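PDB 3JYG: uncharacterized protein from Wolinella succinogenes, which is of unknown function but belongs to the 6-pyruvoyl tetrahydropterin synthase family and carries a zinc ion held by three histidines. Local coordinates for residues A[67-70]-A[71-75]; A[88-91]-A[92-96]; A[119-122]-A[123-127]; A[22-26]-A[27-31]; A[34-37]-A[38-42]. One frame throughout, in Å; residues are numbered along the deposited sequence.

Interaction 1: residues A[67-70]-A[71-75]; sequences NWFK and RFIDE
Lys70 and Asp74, one helical turn apart on helix 67-77, pair through backbone and side chain alike. From CB the lysine chain leaves with CG anti to the backbone N (chi1 -165°). CG passes Asp74 OD2 at 3.8 Å, and a bend at the last torsion brings NZ to within 3.3 Å of the same OD2, a salt bridge whose hydrogen bond is weak. Between the backbones, Asp74 N donates to Lys70 O at 2.9 Å, one rung of the i to i+4 ladder that also joins Arg71 N to Asn67 O. On another side of the helix, Ile73 CG1 sits over one face of the Phe69 ring, offset toward the rim and 4.0 Å from CE2. A water accepts from Arg71 NH2, in the guanidinium plane, and donates to Trp68 O at 2.7 Å, so this carbonyl serves both the water and Phe72 N. Phe69 and Ile73 pack on strand 40-52, with Phe11 of strand 3-17 meeting the Phe69 ring edge-to-face, while Trp68 and Phe72 meet helix 141-155. Asn67 ND2 bonds Ser29 O of the second subunit, whose Phe28 ring meets Trp68.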
loop_
_atom_site.group_PDB
_atom_site.type_symbol
_atom_site.label_atom_id
_atom_site.label_comp_id
_atom_site.label_asym_id
_atom_site.label_seq_id
_atom_site.Cartn_x
_atom_site.Cartn_y
_atom_site.Cartn_z
ATOM N N ASN A 67 11.218 1.876 18.081
ATOM C CA ASN A 67 11.109 0.815 19.112
ATOM C C ASN A 67 10.300 1.231 20.349
ATOM O O ASN A 67 9.522 0.458 20.865
ATOM C CB ASN A 67 12.497 0.256 19.520
ATOM C CG ASN A 67 13.126 -0.638 18.441
ATOM O OD1 ASN A 67 12.476 -1.059 17.460
ATOM N ND2 ASN A 67 14.412 -0.922 18.615
ATOM N N TRP A 68 10.496 2.451 20.826
ATOM C CA TRP A 68 9.692 2.987 21.936
ATOM C C TRP A 68 8.194 3.008 21.604
ATOM O O TRP A 68 7.335 2.964 22.508
ATOM C CB TRP A 68 10.123 4.410 22.311
ATOM C CG TRP A 68 9.797 5.367 21.215
ATOM C CD1 TRP A 68 10.552 5.605 20.105
ATOM C CD2 TRP A 68 8.605 6.156 21.068
ATOM N NE1 TRP A 68 9.915 6.494 19.281
ATOM C CE2 TRP A 68 8.723 6.857 19.846
ATOM C CE3 TRP A 68 7.452 6.332 21.839
ATOM C CZ2 TRP A 68 7.739 7.745 19.385
ATOM C CZ3 TRP A 68 6.470 7.191 21.373
ATOM C CH2 TRP A 68 6.627 7.893 20.149
ATOM N N PHE A 69 7.889 3.136 20.318
ATOM C CA PHE A 69 6.503 3.222 19.902
ATOM C C PHE A 69 5.952 1.810 19.812
ATOM O O PHE A 69 4.813 1.581 20.198
ATOM C CB PHE A 69 6.371 3.962 18.575
ATOM C CG PHE A 69 4.953 4.041 18.061
ATOM C CD1 PHE A 69 4.055 4.945 18.605
ATOM C CD2 PHE A 69 4.539 3.249 16.998
ATOM C CE1 PHE A 69 2.779 5.044 18.129
ATOM C CE2 PHE A 69 3.259 3.344 16.500
ATOM C CZ PHE A 69 2.366 4.241 17.066
ATOM N N LYS A 70 6.789 0.868 19.339
ATOM C CA LYS A 70 6.498 -0.556 19.392
ATOM C C LYS A 70 6.136 -0.988 20.816
ATOM O O LYS A 70 5.149 -1.675 21.028
ATOM C CB LYS A 70 7.700 -1.393 18.908
ATOM C CG LYS A 70 7.322 -2.826 18.609
ATOM C CD LYS A 70 8.386 -3.601 17.789
ATOM C CE LYS A 70 7.741 -4.845 17.162
ATOM N NZ LYS A 70 7.252 -5.785 18.207
ATOM N N ARG A 71 6.942 -0.561 21.783
ATOM C CA ARG A 71 6.755 -0.935 23.174
ATOM C C ARG A 71 5.405 -0.435 23.672
ATOM O O ARG A 71 4.672 -1.175 24.306
ATOM C CB ARG A 71 7.884 -0.389 24.036
ATOM C CG ARG A 71 8.089 -1.192 25.348
ATOM C CD ARG A 71 9.319 -0.684 26.124
ATOM N NE ARG A 71 9.219 0.763 26.233
ATOM C CZ ARG A 71 10.141 1.577 26.743
ATOM N NH1 ARG A 71 11.281 1.103 27.244
ATOM N NH2 ARG A 71 9.904 2.882 26.748
ATOM N N PHE A 72 5.104 0.820 23.385
ATOM C CA PHE A 72 3.795 1.398 23.657
ATOM C C PHE A 72 2.591 0.587 23.108
ATOM O O PHE A 72 1.704 0.208 23.866
ATOM C CB PHE A 72 3.738 2.855 23.182
ATOM C CG PHE A 72 2.380 3.471 23.354
ATOM C CD1 PHE A 72 1.955 3.904 24.612
ATOM C CD2 PHE A 72 1.493 3.549 22.288
ATOM C CE1 PHE A 72 0.686 4.457 24.800
ATOM C CE2 PHE A 72 0.199 4.092 22.481
ATOM C CZ PHE A 72 -0.192 4.547 23.745
ATOM N N ILE A 73 2.588 0.273 21.828
ATOM C CA ILE A 73 1.554 -0.580 21.254
ATOM C C ILE A 73 1.472 -1.922 22.001
ATOM O O ILE A 73 0.367 -2.375 22.338
ATOM C CB ILE A 73 1.816 -0.833 19.727
ATOM C CG1 ILE A 73 1.752 0.478 18.912
ATOM C CG2 ILE A 73 0.866 -1.906 19.139
ATOM C CD1 ILE A 73 0.457 1.217 18.957
ATOM N N ASP A 74 2.631 -2.543 22.236
ATOM C CA ASP A 74 2.727 -3.890 22.835
ATOM C C ASP A 74 2.262 -3.874 24.312
ATOM O O ASP A 74 1.514 -4.767 24.769
ATOM C CB ASP A 74 4.172 -4.432 22.732
ATOM C CG ASP A 74 4.568 -4.899 21.297
ATOM O OD1 ASP A 74 3.733 -4.877 20.345
ATOM O OD2 ASP A 74 5.766 -5.271 21.107
ATOM N N GLU A 75 2.696 -2.850 25.052
ATOM C CA GLU A 75 2.493 -2.801 26.494
ATOM C C GLU A 75 1.183 -2.170 26.896
ATOM O O GLU A 75 0.638 -2.506 27.971
ATOM C CB GLU A 75 3.691 -2.164 27.218
ATOM C CG GLU A 75 4.883 -3.134 27.144
ATOM C CD GLU A 75 6.147 -2.656 27.781
ATOM O OE1 GLU A 75 6.138 -1.602 28.434
ATOM O OE2 GLU A 75 7.186 -3.358 27.615
HETATM O O HOH W 1 7.317 3.298 25.208
#

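Interaction 2: residues A[88-91]-A[92-96]; sequences PLFP and TLLPH
Leu89 O receives the peptide N of Leu93 at 2.9 Å, almost straight off the end of the carbonyl, and Phe90 O takes Leu94 N at 2.8 Å; together they close the short helix 90-93 before Leu94 leaves helical geometry. Thr92 N also reaches Leu89 O, but only weakly, the angle at its hydrogen being 121°. The principal side-chain contact is a CH-pi interaction: Leu94 CD1 lies over the middle of the Phe90 ring, 4.1 Å from the centroid and 12° off the normal. With CG anti to the backbone N (chi1 -162°), the phenyl group swings along the helix toward that leucine, and Leu94 CD2 touches its CZ at 4.0 Å. Around the turn, Leu89 CB meets Leu93 CD1, while Leu89 CD2 runs against CB of Thr92. A water donates to Pro88 O and lies 2.6 Å from Thr92 OG1, tying the hydroxyl to the start of the turn. Phe90 and Leu94 continue inward onto Val134 and Phe132 of strand 132-135. The contact is thus two-sided: the Phe90 and Leu94 side chains form a buried apolar flank, held by CH-pi and van der Waals contact, and the exposed threonine side adds a polar bridge through one water.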
loop_
_atom_site.group_PDB
_atom_site.type_symbol
_atom_site.label_atom_id
_atom_site.label_comp_id
_atom_site.label_asym_id
_atom_site.label_seq_id
_atom_site.Cartn_x
_atom_site.Cartn_y
_atom_site.Cartn_z
ATOM N N PRO A 88 -21.867 5.520 26.600
ATOM C CA PRO A 88 -22.999 5.400 27.540
ATOM C C PRO A 88 -22.952 4.113 28.366
ATOM O O PRO A 88 -23.588 4.029 29.434
ATOM C CB PRO A 88 -24.209 5.316 26.615
ATOM C CG PRO A 88 -23.762 5.966 25.358
ATOM C CD PRO A 88 -22.322 5.689 25.203
ATOM N N LEU A 89 -22.255 3.102 27.857
ATOM C CA LEU A 89 -22.075 1.876 28.615
ATOM C C LEU A 89 -20.927 1.924 29.605
ATOM O O LEU A 89 -20.722 0.949 30.348
ATOM C CB LEU A 89 -21.819 0.694 27.663
ATOM C CG LEU A 89 -22.978 0.065 26.926
ATOM C CD1 LEU A 89 -22.433 -1.108 26.065
ATOM C CD2 LEU A 89 -24.090 -0.408 27.893
ATOM N N PHE A 90 -20.146 3.020 29.618
ATOM C CA PHE A 90 -19.044 3.120 30.602
ATOM C C PHE A 90 -19.485 2.642 32.022
ATOM O O PHE A 90 -18.866 1.721 32.570
ATOM C CB PHE A 90 -18.386 4.535 30.641
ATOM C CG PHE A 90 -17.066 4.549 31.286
ATOM C CD1 PHE A 90 -15.910 4.399 30.531
ATOM C CD2 PHE A 90 -16.957 4.618 32.683
ATOM C CE1 PHE A 90 -14.664 4.360 31.172
ATOM C CE2 PHE A 90 -15.730 4.605 33.311
ATOM C CZ PHE A 90 -14.581 4.480 32.557
ATOM N N PRO A 91 -20.558 3.227 32.606
ATOM C CA PRO A 91 -21.007 2.834 33.951
ATOM C C PRO A 91 -21.445 1.355 34.082
ATOM O O PRO A 91 -21.336 0.774 35.154
ATOM C CB PRO A 91 -22.236 3.758 34.209
ATOM C CG PRO A 91 -21.970 4.967 33.348
ATOM C CD PRO A 91 -21.274 4.431 32.122
ATOM N N THR A 92 -21.954 0.785 32.996
ATOM C CA THR A 92 -22.399 -0.605 32.951
ATOM C C THR A 92 -21.246 -1.618 32.884
ATOM O O THR A 92 -21.280 -2.628 33.557
ATOM C CB THR A 92 -23.327 -0.805 31.762
ATOM O OG1 THR A 92 -24.465 0.023 31.978
ATOM C CG2 THR A 92 -23.800 -2.277 31.633
ATOM N N LEU A 93 -20.221 -1.309 32.086
ATOM C CA LEU A 93 -19.070 -2.180 31.890
ATOM C C LEU A 93 -17.993 -1.964 32.896
ATOM O O LEU A 93 -17.265 -2.894 33.175
ATOM C CB LEU A 93 -18.487 -2.026 30.476
ATOM C CG LEU A 93 -19.382 -2.422 29.299
ATOM C CD1 LEU A 93 -18.767 -1.889 27.978
ATOM C CD2 LEU A 93 -19.574 -3.896 29.240
ATOM N N LEU A 94 -17.889 -0.751 33.444
ATOM C CA LEU A 94 -16.983 -0.463 34.581
ATOM C C LEU A 94 -17.717 0.078 35.835
ATOM O O LEU A 94 -17.458 1.209 36.262
ATOM C CB LEU A 94 -15.860 0.516 34.161
ATOM C CG LEU A 94 -14.850 0.054 33.098
ATOM C CD1 LEU A 94 -15.441 0.405 31.704
ATOM C CD2 LEU A 94 -13.453 0.702 33.310
ATOM N N PRO A 95 -18.630 -0.738 36.428
ATOM C CA PRO A 95 -19.485 -0.276 37.525
ATOM C C PRO A 95 -18.739 0.222 38.768
ATOM O O PRO A 95 -19.230 1.145 39.432
ATOM C CB PRO A 95 -20.356 -1.518 37.832
ATOM C CG PRO A 95 -19.527 -2.697 37.416
ATOM C CD PRO A 95 -18.917 -2.161 36.099
ATOM N N HIS A 96 -17.547 -0.323 39.051
ATOM C CA HIS A 96 -16.743 0.111 40.188
ATOM C C HIS A 96 -16.140 1.483 40.002
ATOM O O HIS A 96 -15.546 2.009 40.932
ATOM C CB HIS A 96 -15.610 -0.897 40.477
ATOM C CG HIS A 96 -16.101 -2.241 40.909
ATOM N ND1 HIS A 96 -16.606 -3.169 40.019
ATOM C CD2 HIS A 96 -16.193 -2.807 42.136
ATOM C CE1 HIS A 96 -16.968 -4.257 40.677
ATOM N NE2 HIS A 96 -16.719 -4.066 41.963
HETATM O O HOH W 2 -25.281 1.971 30.423
#

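Interaction 3: residues A[119-122]-A[123-127]; sequences KGES and SPILE
Glu121 meets Ile125 through its aliphatic root: CB lies 3.6 Å from Ile125 CG2, and CG and OE1 touch the same methyl more loosely. The chain folds back at its second torsion (chi2 -71°), laying the carboxylate end beside that branch. Next comes Ser122, the N-cap residue of helix 123-131. Its carbonyl O takes Leu126 N at 3.1 Å in a nearly straight bond (167° at the hydrogen) and Ile125 N more weakly at 3.0 Å. The hydroxyl stands between the backbone N and the carbonyl carbon (chi1 67°), which turns OG onto the helix start, 3.3 Å from Ile125 CG1 and 3.4 Å from Pro124 CD. Those are contacts with carbon, so the first turn is fastened through the serine carbonyl. Leu126 CG leans on the same carbonyl, 3.6 Å from Ser122 O. This surface corner joins the loop after strand 110-113 to helix 123-131; Leu126 packs back on Ile118 of that loop, and Glu121 touches His96 in the 3-10 turn that follows helix 90-93.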
loop_
_atom_site.group_PDB
_atom_site.type_symbol
_atom_site.label_atom_id
_atom_site.label_comp_id
_atom_site.label_asym_id
_atom_site.label_seq_id
_atom_site.Cartn_x
_atom_site.Cartn_y
_atom_site.Cartn_z
ATOM N N LYS A 119 -9.066 -3.192 45.108
ATOM C CA LYS A 119 -8.239 -4.074 45.901
ATOM C C LYS A 119 -9.173 -4.998 46.680
ATOM O O LYS A 119 -10.208 -4.562 47.211
ATOM C CB LYS A 119 -7.467 -3.202 46.859
ATOM C CG LYS A 119 -6.058 -3.601 47.139
ATOM C CD LYS A 119 -5.563 -2.794 48.360
ATOM C CE LYS A 119 -6.698 -2.588 49.365
ATOM N NZ LYS A 119 -6.234 -2.406 50.771
ATOM N N GLY A 120 -8.840 -6.269 46.721
ATOM C CA GLY A 120 -9.731 -7.249 47.362
ATOM C C GLY A 120 -10.941 -7.733 46.558
ATOM O O GLY A 120 -11.695 -8.572 47.047
ATOM N N GLU A 121 -11.162 -7.203 45.349
ATOM C CA GLU A 121 -12.148 -7.775 44.432
ATOM C C GLU A 121 -11.621 -9.115 43.914
ATOM O O GLU A 121 -10.413 -9.354 43.933
ATOM C CB GLU A 121 -12.419 -6.853 43.234
ATOM C CG GLU A 121 -13.127 -5.543 43.524
ATOM C CD GLU A 121 -14.598 -5.707 43.895
ATOM O OE1 GLU A 121 -15.239 -6.671 43.451
ATOM O OE2 GLU A 121 -15.127 -4.860 44.635
ATOM N N SER A 122 -12.522 -9.978 43.450
ATOM C CA SER A 122 -12.125 -11.323 42.968
ATOM C C SER A 122 -11.167 -11.270 41.795
ATOM O O SER A 122 -11.058 -10.249 41.088
ATOM C CB SER A 122 -13.351 -12.141 42.580
ATOM O OG SER A 122 -13.938 -11.554 41.445
ATOM N N SER A 123 -10.456 -12.370 41.587
ATOM C CA SER A 123 -9.512 -12.464 40.470
ATOM C C SER A 123 -10.086 -12.102 39.099
ATOM O O SER A 123 -9.446 -11.362 38.343
ATOM C CB SER A 123 -8.919 -13.874 40.396
ATOM O OG SER A 123 -8.128 -14.068 41.540
ATOM N N PRO A 124 -11.271 -12.654 38.764
ATOM C CA PRO A 124 -11.875 -12.324 37.472
ATOM C C PRO A 124 -12.228 -10.859 37.344
ATOM O O PRO A 124 -12.146 -10.304 36.221
ATOM C CB PRO A 124 -13.143 -13.176 37.448
ATOM C CG PRO A 124 -12.794 -14.391 38.383
ATOM C CD PRO A 124 -12.126 -13.612 39.519
ATOM N N ILE A 125 -12.570 -10.228 38.458
ATOM C CA ILE A 125 -12.950 -8.827 38.434
ATOM C C ILE A 125 -11.705 -7.973 38.132
ATOM O O ILE A 125 -11.761 -7.039 37.317
ATOM C CB ILE A 125 -13.712 -8.391 39.735
ATOM C CG1 ILE A 125 -15.137 -8.985 39.773
ATOM C CG2 ILE A 125 -13.748 -6.844 39.860
ATOM C CD1 ILE A 125 -16.018 -8.630 38.628
ATOM N N LEU A 126 -10.585 -8.335 38.737
ATOM C CA LEU A 126 -9.295 -7.729 38.402
ATOM C C LEU A 126 -8.900 -7.873 36.912
ATOM O O LEU A 126 -8.410 -6.923 36.313
ATOM C CB LEU A 126 -8.200 -8.265 39.310
ATOM C CG LEU A 126 -8.389 -7.835 40.766
ATOM C CD1 LEU A 126 -7.289 -8.392 41.697
ATOM C CD2 LEU A 126 -8.456 -6.318 40.900
ATOM N N GLU A 127 -9.114 -9.055 36.329
ATOM C CA GLU A 127 -8.776 -9.322 34.935
ATOM C C GLU A 127 -9.659 -8.468 34.049
ATOM O O GLU A 127 -9.240 -8.024 32.997
ATOM C CB GLU A 127 -9.043 -10.798 34.605
ATOM C CG GLU A 127 -8.195 -11.750 35.437
ATOM C CD GLU A 127 -8.747 -13.150 35.528
ATOM O OE1 GLU A 127 -9.782 -13.489 34.850
ATOM O OE2 GLU A 127 -8.106 -13.919 36.274
#

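Interaction 4: residues A[22-26]-A[27-31]; sequences QELNP and DFSLD
Asn25 caps helix 26-29: its OD1 accepts Asp27 N at 3.0 Å, the donor tilted 19° from the amide's carbonyl plane. CG stands anti to the backbone N (chi1 -176°), which carries the amide forward over the first turn. The backbone O of Asn25 takes two further donors, Ser29 N within the carbonyl plane and Phe28 N above it, both at 3.1 Å. Asn25 CG also lies at the edge of the Phe28 ring, 3.8 Å from CD1, with amide and ring planes 78° apart. One water links the capping amide to the helix, accepting from Asn25 ND2 and donating to Asp27 OD2 at 2.5 Å. Farther along, Leu24 CB packs against Ser29 OG, whose hydroxyl donates to Asp31 O at 2.8 Å. Outside this shell the third subunit holds the turn: its His65 bonds Asn25 N, its Asp62 bonds Gln22 NE2, and its Arg71 packs on Leu30. The N-H groups of Asp27, Phe28 and Ser29 all find acceptors on Asn25, one on its side chain and two on its carbonyl, so a single residue caps the short helix.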
loop_
_atom_site.group_PDB
_atom_site.type_symbol
_atom_site.label_atom_id
_atom_site.label_comp_id
_atom_site.label_asym_id
_atom_site.label_seq_id
_atom_site.Cartn_x
_atom_site.Cartn_y
_atom_site.Cartn_z
ATOM N N GLN A 22 -22.154 5.085 16.281
ATOM C CA GLN A 22 -22.329 4.810 14.865
ATOM C C GLN A 22 -23.766 5.154 14.351
ATOM O O GLN A 22 -24.768 4.727 14.953
ATOM C CB GLN A 22 -21.981 3.340 14.557
ATOM C CG GLN A 22 -22.112 3.000 13.038
ATOM C CD GLN A 22 -22.184 1.505 12.753
ATOM O OE1 GLN A 22 -22.733 0.715 13.558
ATOM N NE2 GLN A 22 -21.644 1.109 11.601
ATOM N N GLU A 23 -23.868 5.908 13.251
ATOM C CA GLU A 23 -25.173 6.026 12.541
ATOM C C GLU A 23 -25.014 5.732 11.044
ATOM O O GLU A 23 -23.966 6.023 10.472
ATOM C CB GLU A 23 -25.797 7.416 12.708
ATOM C CG GLU A 23 -26.091 7.825 14.121
ATOM C CD GLU A 23 -26.407 9.330 14.244
ATOM O OE1 GLU A 23 -26.950 9.938 13.272
ATOM O OE2 GLU A 23 -26.115 9.901 15.318
ATOM N N LEU A 24 -26.050 5.181 10.406
ATOM C CA LEU A 24 -25.991 4.889 8.967
ATOM C C LEU A 24 -27.082 5.594 8.134
ATOM O O LEU A 24 -28.251 5.666 8.552
ATOM C CB LEU A 24 -26.047 3.382 8.719
ATOM C CG LEU A 24 -24.864 2.628 9.324
ATOM C CD1 LEU A 24 -25.148 1.158 9.180
ATOM C CD2 LEU A 24 -23.553 3.038 8.586
ATOM N N ASN A 25 -26.678 6.111 6.968
ATOM C CA ASN A 25 -27.610 6.487 5.891
ATOM C C ASN A 25 -27.963 5.208 5.089
ATOM O O ASN A 25 -27.118 4.673 4.351
ATOM C CB ASN A 25 -26.972 7.566 4.999
ATOM C CG ASN A 25 -27.918 8.081 3.913
ATOM O OD1 ASN A 25 -28.784 7.360 3.428
ATOM N ND2 ASN A 25 -27.742 9.331 3.530
ATOM N N PRO A 26 -29.201 4.694 5.245
ATOM C CA PRO A 26 -29.529 3.398 4.666
ATOM C C PRO A 26 -29.578 3.388 3.141
ATOM O O PRO A 26 -29.650 2.303 2.556
ATOM C CB PRO A 26 -30.925 3.070 5.255
ATOM C CG PRO A 26 -31.189 4.101 6.281
ATOM C CD PRO A 26 -30.389 5.311 5.863
ATOM N N ASP A 27 -29.539 4.562 2.501
ATOM C CA ASP A 27 -29.464 4.627 1.021
ATOM C C ASP A 27 -28.113 4.134 0.488
ATOM O O ASP A 27 -28.025 3.640 -0.658
ATOM C CB ASP A 27 -29.692 6.050 0.508
ATOM C CG ASP A 27 -31.087 6.583 0.820
ATOM O OD1 ASP A 27 -32.052 5.778 0.966
ATOM O OD2 ASP A 27 -31.205 7.834 0.900
ATOM N N PHE A 28 -27.070 4.293 1.322
ATOM C CA PHE A 28 -25.702 3.991 0.918
ATOM C C PHE A 28 -25.257 2.669 1.532
ATOM O O PHE A 28 -24.517 1.892 0.885
ATOM C CB PHE A 28 -24.741 5.154 1.265
ATOM C CG PHE A 28 -24.957 6.405 0.418
ATOM C CD1 PHE A 28 -26.001 7.282 0.687
ATOM C CD2 PHE A 28 -24.117 6.685 -0.646
ATOM C CE1 PHE A 28 -26.191 8.433 -0.082
ATOM C CE2 PHE A 28 -24.294 7.821 -1.422
ATOM C CZ PHE A 28 -25.335 8.713 -1.131
ATOM N N SER A 29 -25.748 2.400 2.743
ATOM C CA SER A 29 -25.386 1.196 3.492
ATOM C C SER A 29 -26.261 -0.019 3.163
ATOM O O SER A 29 -25.838 -1.152 3.377
ATOM C CB SER A 29 -25.398 1.465 5.002
ATOM O OG SER A 29 -26.732 1.624 5.484
ATOM N N LEU A 30 -27.475 0.245 2.673
ATOM C CA LEU A 30 -28.465 -0.778 2.253
ATOM C C LEU A 30 -29.144 -1.461 3.461
ATOM O O LEU A 30 -30.376 -1.587 3.512
ATOM C CB LEU A 30 -27.853 -1.798 1.265
ATOM C CG LEU A 30 -27.091 -1.254 0.041
ATOM C CD1 LEU A 30 -26.525 -2.381 -0.762
ATOM C CD2 LEU A 30 -27.934 -0.361 -0.871
ATOM N N ASP A 31 -28.324 -1.856 4.434
ATOM C CA ASP A 31 -28.746 -2.399 5.733
ATOM C C ASP A 31 -28.691 -1.256 6.783
ATOM O O ASP A 31 -27.670 -0.565 6.896
ATOM C CB ASP A 31 -27.768 -3.520 6.113
ATOM C CG ASP A 31 -28.239 -4.360 7.295
ATOM O OD1 ASP A 31 -28.943 -3.839 8.197
ATOM O OD2 ASP A 31 -27.880 -5.568 7.329
HETATM O O HOH W 3 -29.618 9.709 1.132
#

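Interaction 5: residues A[34-37]-A[38-42]; sequences LSCR and HLHGH. With ZN (zinc ion), chain G.
Cys36 and His40 meet beside a zinc ion. Metal bonds come first: His40 NE2 and His42 NE2 each bind zinc at 2.2 Å, two waters lie at 2.4 and 2.5 Å, and His17 of strand 3-17 supplies the third histidine. Three histidines, two of them from a His-Gly-His stretch of one strand, are consistent with the metal site of the 6-pyruvoyl tetrahydropterin synthase family. Hydrogen bonding sets the orientation of the first ligand. His40 ND1 donates to His38 O at 2.6 Å, with the acceptor close to the imidazole plane, which fixes the ring's rotation and leaves NE2 directed at the metal. The same ring is placed by a chi1 of 62°, its CG lying between backbone N and carbonyl carbon. His38 N in turn donates to Ser35 O at 3.0 Å, from well above that carbonyl's plane, closing the 3-10 turn 35-37. Van der Waals and aromatic contacts complete the set. Cys36 O lies in the His40 ring plane, 3.3 Å from CE1, and Cys36 SG approaches the ring obliquely. Ser35 CA sits over one face of the His38 ring in a CH-pi contact, 4.2 Å from the centroid. Arg37 NH2 bonds Gln22 O of the preceding loop. A backbone carbonyl thus acts as second-shell partner to a zinc ligand and would probably make the imidazole more electron-rich; the two waters bring the coordination to five with the three histidines.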
loop_
_atom_site.group_PDB
_atom_site.type_symbol
_atom_site.label_atom_id
_atom_site.label_comp_id
_atom_site.label_asym_id
_atom_site.label_seq_id
_atom_site.Cartn_x
_atom_site.Cartn_y
_atom_site.Cartn_z
ATOM N N LEU A 34 -26.839 -1.348 12.990
ATOM C CA LEU A 34 -25.706 -0.629 13.598
ATOM C C LEU A 34 -24.709 -1.562 14.284
ATOM O O LEU A 34 -24.432 -1.456 15.462
ATOM C CB LEU A 34 -26.220 0.467 14.550
ATOM C CG LEU A 34 -27.172 1.490 13.916
ATOM C CD1 LEU A 34 -27.907 2.299 14.994
ATOM C CD2 LEU A 34 -26.412 2.400 12.896
ATOM N N SER A 35 -24.162 -2.470 13.496
ATOM C CA SER A 35 -23.325 -3.561 13.983
ATOM C C SER A 35 -22.036 -3.119 14.708
ATOM O O SER A 35 -21.550 -3.820 15.588
ATOM C CB SER A 35 -23.033 -4.524 12.812
ATOM O OG SER A 35 -21.997 -4.047 11.945
ATOM N N CYS A 36 -21.488 -1.953 14.348
ATOM C CA CYS A 36 -20.289 -1.434 14.996
ATOM C C CYS A 36 -20.576 -0.990 16.461
ATOM O O CYS A 36 -19.635 -0.885 17.283
ATOM C CB CYS A 36 -19.713 -0.286 14.173
ATOM S SG CYS A 36 -17.920 -0.274 13.828
ATOM N N ARG A 37 -21.870 -0.779 16.801
ATOM C CA ARG A 37 -22.239 -0.540 18.221
ATOM C C ARG A 37 -22.092 -1.822 19.074
ATOM O O ARG A 37 -22.133 -1.759 20.321
ATOM C CB ARG A 37 -23.670 0.067 18.387
ATOM C CG ARG A 37 -23.821 1.474 17.790
ATOM C CD ARG A 37 -25.209 2.065 18.093
ATOM N NE ARG A 37 -25.400 3.363 17.443
ATOM C CZ ARG A 37 -26.193 4.346 17.897
ATOM N NH1 ARG A 37 -26.889 4.203 19.021
ATOM N NH2 ARG A 37 -26.285 5.491 17.226
ATOM N N HIS A 38 -21.952 -2.976 18.427
ATOM C CA HIS A 38 -21.732 -4.221 19.215
ATOM C C HIS A 38 -20.342 -4.278 19.821
ATOM O O HIS A 38 -19.389 -3.765 19.221
ATOM C CB HIS A 38 -21.989 -5.449 18.354
ATOM C CG HIS A 38 -23.408 -5.542 17.886
ATOM N ND1 HIS A 38 -23.774 -6.196 16.729
ATOM C CD2 HIS A 38 -24.550 -5.032 18.411
ATOM C CE1 HIS A 38 -25.088 -6.097 16.572
ATOM N NE2 HIS A 38 -25.578 -5.384 17.568
ATOM N N LEU A 39 -20.222 -4.859 21.004
ATOM C CA LEU A 39 -18.906 -5.258 21.528
ATOM C C LEU A 39 -18.303 -6.206 20.505
ATOM O O LEU A 39 -18.921 -7.227 20.138
ATOM C CB LEU A 39 -19.026 -6.004 22.861
ATOM C CG LEU A 39 -19.739 -5.369 24.068
ATOM C CD1 LEU A 39 -19.437 -6.158 25.381
ATOM C CD2 LEU A 39 -19.394 -3.913 24.211
ATOM N N HIS A 40 -17.125 -5.851 20.002
ATOM C CA HIS A 40 -16.404 -6.736 19.063
ATOM C C HIS A 40 -14.902 -6.469 19.161
ATOM O O HIS A 40 -14.419 -5.978 20.186
ATOM C CB HIS A 40 -16.955 -6.589 17.617
ATOM C CG HIS A 40 -16.805 -5.215 17.043
ATOM N ND1 HIS A 40 -17.648 -4.177 17.362
ATOM C CD2 HIS A 40 -15.906 -4.709 16.153
ATOM C CE1 HIS A 40 -17.272 -3.085 16.713
ATOM N NE2 HIS A 40 -16.230 -3.389 15.952
ATOM N N GLY A 41 -14.168 -6.808 18.117
ATOM C CA GLY A 41 -12.722 -6.635 18.123
ATOM C C GLY A 41 -12.169 -6.706 16.721
ATOM O O GLY A 41 -12.932 -6.915 15.752
ATOM N N HIS A 42 -10.840 -6.575 16.646
ATOM C CA HIS A 42 -10.088 -6.429 15.406
ATOM C C HIS A 42 -8.647 -6.802 15.576
ATOM O O HIS A 42 -8.117 -6.720 16.670
ATOM C CB HIS A 42 -10.077 -4.965 15.004
ATOM C CG HIS A 42 -11.405 -4.479 14.593
ATOM N ND1 HIS A 42 -12.089 -5.014 13.519
ATOM C CD2 HIS A 42 -12.208 -3.536 15.131
ATOM C CE1 HIS A 42 -13.251 -4.408 13.410
ATOM N NE2 HIS A 42 -13.333 -3.494 14.359
HETATM ZN ZN ZN G . -14.973 -2.087 14.777
HETATM O O HOH W 4 -13.900 -0.151 13.626
HETATM O O HOH W 5 -15.971 -2.610 12.680
#

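How the interactions relate
Interactions 1 and 2 are both partly buried, 1 being the nearer to the chain centre with its aromatic side packed on the sheet, whereas interactions 3, 4 and 5 are surface contacts. Interactions 2 and 3 touch, His96 NE2 lying 3.2 Å from Glu121 OE2. Interactions 4 and 5 touch through Gln22, whose OE1 is 3.0 Å from Cys36 N. Interactions 1 and 4 lie 36 Å apart between centres in one chain, yet residues of both meet across subunits. Chemistry follows place: a full helix ladder in 67-75, apolar cover in 88-96, helix starts in 119-127 and 22-31, and, only in 34-42, metal coordination beside hydrogen bonds.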